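PDB 3GEK: putative thioesterase yhdA from Lactococcus lactis subsp. lactis, which is probably a hotdog-fold acyl-CoA thioesterase of the PaaI family, perhaps acting on 1,4-dihydroxy-2-naphthoyl-CoA. Local coordinates for residues F30-I35 / V93-L98; M62-I67 / H107-K112. The protein carries 7 engineered substitutions. All blocks are in the same frame, centred on the assembly; numbering follows the deposited sequence.

Contact 1 (F30-I35 / V93-L98); sequences FSSKMI and VNARGL. Engineered in segment 93-98: Arg96 (natural residue Cys).
Val93 opens the antiparallel pairing of residues 93-98 with residues 30-35 by exchanging two backbone hydrogen bonds with Met34 (a selenomethionine). Met34 N reaches Val93 O at 2.9 Å. The side chains of this hydrogen-bonded pair run alongside each other, and CG2 of Val93 touches both CB and the terminal CE of Met34. Asn94 and Lys33 form a non-hydrogen-bonded pair whose side chains point to the other face of the sheet; the amide atom ND2 of Asn94 lies 3.5 Å from CG of Lys33, whose ammonium goes on to a salt bridge with Asp11. At Ala95 the backbone N donates to Ser32 O (3.0 Å), while its carbonyl O accepts from Ser32 OG at 3.3 Å. With chi1 at 69°, Ser32 OG sits between its own backbone N and carbonyl carbon, which also brings it 3.5 Å from Ala95 CB. Arg96, engineered in place of cysteine, passes Ser31 OG with its CG and ends in a salt bridge to Glu118. Gly97 trades two backbone bonds with Phe30 and takes that ring over its backbone: Gly97 CA stands 3.8 Å from the ring centroid, a CH-pi contact. Phe30, Ser32 and Ala95 thus face helix 49-68, as in the core of a hotdog fold, and Met34 and Val93 pack beside them on Ile9, His40 and Leu47, whereas the charged ends of Lys33 and Arg96 find acidic partners on the reverse face.

Contact 2 (M62-I67 / H107-K112); sequences MASNAI and HVWEIK
Ser64 joins helix 49-68 to strand 106-115 through one hydroxyl set between two aromatic side chains. Trp109 NE1 donates to Ser64 OG at 2.9 Å, nearly straight (173°) and within the plane of the indole. His107 ND1 lies 2.8 Å from Ser64 OG, which approaches the edge of the imidazole; either partner could be the donor in this hydrogen bond. Ser64 chi1 of -79° sets OG beside its own backbone N, where both rings reach it. Asn128 of strand 120-131 adds a further hydrogen bond to OG, and Asn102 holds the far nitrogen, NE2, of His107. The hydroxyl is therefore bonded by three side chains, Trp109, His107 and Asn128, in the buried layer where the central helix of the hotdog fold lies against its curved antiparallel sheet. One turn of helix also packs tightly on the benzo end of the Trp109 indole: Ala63 CB comes obliquely to Trp109 CZ2 at 3.5 Å, and Ile67 CD1 meets the edge at the same CZ2 at 3.6 Å. Contact with His107 is looser at Ile67, whose CG2 is 4.3 Å from His107 CE1. Asn65, partly exposed, points away from the strand and bonds through OD1 to Ala74 N.

Overall arrangement
Contacts 1 and 2 have centres about 11 Å apart and meet within one curved antiparallel sheet. Strands 92-102 and 106-115 are neighbours in that sheet, probably hydrogen-bonded from Leu98 O to Glu110 N and from Arg96 O to Lys112 N. Strand 28-35 precedes helix 49-68, and strand 92-102 precedes 106-115; along the chain the segments of the two contacts alternate: 30-35, 62-67, 93-98, 107-112. Contact 1 builds the sheet laterally, while contact 2 fixes the helix on its concave side. The rings of Phe30 and Trp109, edge-to-face, connect the two in the core. Beyond contact 2, Glu110 forms a salt bridge to Lys112 of the second subunit, placing this strand at a subunit interface.

Contact 1 (F30-I35 / V93-L98)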
# COMPACT_ATOMS: atom_id res chain seq x y z
N PHE A 30 18.31 9.95 -1.19
CA PHE A 30 19.14 9.63 -0.03
C PHE A 30 19.77 8.25 -0.12
O PHE A 30 19.31 7.38 -0.87
CB PHE A 30 18.39 9.82 1.30
CG PHE A 30 17.41 8.73 1.63
CD1 PHE A 30 17.83 7.54 2.23
CD2 PHE A 30 16.06 8.89 1.38
CE1 PHE A 30 16.93 6.53 2.55
CE2 PHE A 30 15.14 7.89 1.70
CZ PHE A 30 15.58 6.71 2.29
N SER A 31 20.86 8.08 0.63
CA SER A 31 21.59 6.83 0.76
C SER A 31 21.82 6.54 2.24
O SER A 31 21.90 7.46 3.06
CB SER A 31 22.96 6.96 0.08
OG SER A 31 22.95 6.39 -1.20
N SER A 32 21.95 5.25 2.57
CA SER A 32 22.31 4.82 3.92
C SER A 32 22.59 3.33 3.96
O SER A 32 22.30 2.60 3.01
CB SER A 32 21.21 5.16 4.93
OG SER A 32 20.05 4.38 4.71
N LYS A 33 23.16 2.88 5.07
CA LYS A 33 23.38 1.47 5.32
C LYS A 33 22.84 1.15 6.70
O LYS A 33 22.75 2.02 7.57
CB LYS A 33 24.88 1.13 5.25
CG LYS A 33 25.52 1.40 3.89
CD LYS A 33 26.90 0.78 3.79
CE LYS A 33 27.58 1.18 2.48
NZ LYS A 33 27.95 2.63 2.45
N MSE A 34 22.45 -0.11 6.89
CA MSE A 34 22.11 -0.60 8.22
C MSE A 34 22.94 -1.84 8.52
O MSE A 34 22.82 -2.86 7.84
CB MSE A 34 20.62 -0.89 8.34
CG MSE A 34 20.22 -1.45 9.69
SE MSE A 34 18.29 -1.50 9.93
CE MSE A 34 17.89 -3.03 8.77
N ILE A 35 23.76 -1.75 9.54
CA ILE A 35 24.64 -2.84 9.94
C ILE A 35 23.90 -3.83 10.84
O ILE A 35 23.42 -3.46 11.91
CB ILE A 35 25.90 -2.33 10.66
CG1 ILE A 35 26.51 -1.14 9.90
CG2 ILE A 35 26.91 -3.47 10.86
CD1 ILE A 35 27.60 -0.41 10.67
N VAL A 93 22.64 -4.04 4.92
CA VAL A 93 21.79 -3.69 3.79
C VAL A 93 21.90 -2.19 3.46
O VAL A 93 22.24 -1.38 4.33
CB VAL A 93 20.29 -4.03 4.04
CG1 VAL A 93 20.07 -5.54 4.12
CG2 VAL A 93 19.76 -3.31 5.29
N ASN A 94 21.59 -1.84 2.22
CA ASN A 94 21.49 -0.45 1.80
C ASN A 94 20.04 -0.02 1.74
O ASN A 94 19.17 -0.79 1.36
CB ASN A 94 22.10 -0.26 0.41
CG ASN A 94 23.51 -0.75 0.32
OD1 ASN A 94 23.77 -1.83 -0.22
ND2 ASN A 94 24.43 0.03 0.86
N ALA A 95 19.78 1.22 2.15
CA ALA A 95 18.48 1.84 1.92
C ALA A 95 18.71 3.10 1.10
O ALA A 95 19.45 4.00 1.52
CB ALA A 95 17.79 2.17 3.24
N ARG A 96 18.12 3.13 -0.09
CA ARG A 96 18.29 4.26 -1.00
C ARG A 96 16.92 4.79 -1.37
O ARG A 96 16.00 4.01 -1.66
CB ARG A 96 19.04 3.84 -2.27
CG ARG A 96 20.45 3.34 -2.02
CD ARG A 96 21.20 3.20 -3.33
NE ARG A 96 22.57 2.72 -3.14
CZ ARG A 96 22.93 1.44 -3.15
NH1 ARG A 96 22.03 0.48 -3.33
NH2 ARG A 96 24.21 1.12 -2.98
N GLY A 97 16.78 6.11 -1.34
CA GLY A 97 15.51 6.76 -1.57
C GLY A 97 15.53 7.68 -2.76
O GLY A 97 16.55 8.28 -3.08
N LEU A 98 14.38 7.78 -3.42
CA LEU A 98 14.13 8.77 -4.45
C LEU A 98 12.85 9.52 -4.09
O LEU A 98 11.82 8.90 -3.84
CB LEU A 98 13.97 8.08 -5.81
CG LEU A 98 13.49 8.92 -7.00
CD1 LEU A 98 14.53 9.97 -7.38
CD2 LEU A 98 13.18 8.04 -8.21

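Contact 2 (M62-I67 / H107-K112)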
# COMPACT_ATOMS: atom_id res chain seq x y z
N MSE A 62 14.39 11.41 8.09
CA MSE A 62 15.67 12.13 8.19
C MSE A 62 15.94 12.93 6.92
O MSE A 62 16.34 14.09 6.98
CB MSE A 62 16.82 11.16 8.45
CG MSE A 62 16.76 10.40 9.77
SE MSE A 62 18.22 9.10 9.93
CE MSE A 62 19.67 10.37 10.26
N ALA A 63 15.72 12.30 5.78
CA ALA A 63 15.88 12.93 4.46
C ALA A 63 14.94 14.11 4.26
O ALA A 63 15.38 15.18 3.82
CB ALA A 63 15.68 11.89 3.35
N SER A 64 13.67 13.92 4.59
CA SER A 64 12.66 14.99 4.51
C SER A 64 13.03 16.19 5.37
O SER A 64 12.97 17.33 4.90
CB SER A 64 11.28 14.47 4.90
OG SER A 64 10.68 13.74 3.84
N ASN A 65 13.43 15.94 6.61
CA ASN A 65 13.86 17.00 7.54
C ASN A 65 15.08 17.77 7.05
O ASN A 65 15.13 19.00 7.16
CB ASN A 65 14.11 16.43 8.94
CG ASN A 65 12.82 16.12 9.68
OD1 ASN A 65 11.74 16.54 9.29
ND2 ASN A 65 12.95 15.37 10.77
N ALA A 66 16.05 17.05 6.49
CA ALA A 66 17.24 17.65 5.89
C ALA A 66 16.92 18.57 4.70
O ALA A 66 17.51 19.64 4.57
CB ALA A 66 18.22 16.58 5.49
N ILE A 67 15.99 18.14 3.85
CA ILE A 67 15.52 18.94 2.71
C ILE A 67 14.83 20.23 3.16
O ILE A 67 15.09 21.31 2.62
CB ILE A 67 14.57 18.12 1.79
CG1 ILE A 67 15.33 16.99 1.09
CG2 ILE A 67 13.87 19.02 0.76
CD1 ILE A 67 14.44 15.97 0.41
N HIS A 107 5.70 14.57 1.50
CA HIS A 107 6.80 14.01 0.71
C HIS A 107 6.48 12.55 0.43
O HIS A 107 6.06 11.82 1.33
CB HIS A 107 8.15 14.10 1.43
CG HIS A 107 8.80 15.45 1.35
ND1 HIS A 107 9.85 15.81 2.16
CD2 HIS A 107 8.53 16.53 0.58
CE1 HIS A 107 10.22 17.05 1.88
NE2 HIS A 107 9.43 17.51 0.93
N VAL A 108 6.68 12.12 -0.82
CA VAL A 108 6.51 10.71 -1.17
C VAL A 108 7.85 10.15 -1.62
O VAL A 108 8.40 10.57 -2.65
CB VAL A 108 5.44 10.49 -2.27
CG1 VAL A 108 5.20 9.00 -2.49
CG2 VAL A 108 4.14 11.19 -1.90
N TRP A 109 8.38 9.21 -0.83
CA TRP A 109 9.69 8.59 -1.11
C TRP A 109 9.53 7.19 -1.67
O TRP A 109 8.74 6.40 -1.17
CB TRP A 109 10.54 8.50 0.16
CG TRP A 109 11.07 9.81 0.64
CD1 TRP A 109 10.53 10.61 1.60
CD2 TRP A 109 12.26 10.46 0.19
NE1 TRP A 109 11.31 11.73 1.78
CE2 TRP A 109 12.38 11.66 0.92
CE3 TRP A 109 13.25 10.15 -0.76
CZ2 TRP A 109 13.44 12.56 0.74
CZ3 TRP A 109 14.31 11.04 -0.94
CH2 TRP A 109 14.39 12.23 -0.19
N GLU A 110 10.31 6.90 -2.71
CA GLU A 110 10.45 5.55 -3.22
C GLU A 110 11.78 4.99 -2.71
O GLU A 110 12.85 5.53 -3.04
CB GLU A 110 10.41 5.56 -4.74
CG GLU A 110 10.72 4.24 -5.43
CD GLU A 110 11.03 4.44 -6.90
OE1 GLU A 110 10.08 4.67 -7.69
OE2 GLU A 110 12.23 4.37 -7.27
N ILE A 111 11.70 3.93 -1.91
CA ILE A 111 12.87 3.42 -1.20
C ILE A 111 13.15 1.95 -1.54
O ILE A 111 12.29 1.09 -1.39
CB ILE A 111 12.72 3.61 0.34
CG1 ILE A 111 12.61 5.10 0.68
CG2 ILE A 111 13.88 2.95 1.10
CD1 ILE A 111 11.93 5.40 2.01
N LYS A 112 14.37 1.69 -1.99
CA LYS A 112 14.79 0.33 -2.28
C LYS A 112 15.76 -0.16 -1.21
O LYS A 112 16.77 0.48 -0.93
CB LYS A 112 15.41 0.25 -3.68
CG LYS A 112 14.41 0.54 -4.80
CD LYS A 112 14.98 0.21 -6.17
CE LYS A 112 14.15 0.82 -7.30
NZ LYS A 112 14.19 2.32 -7.27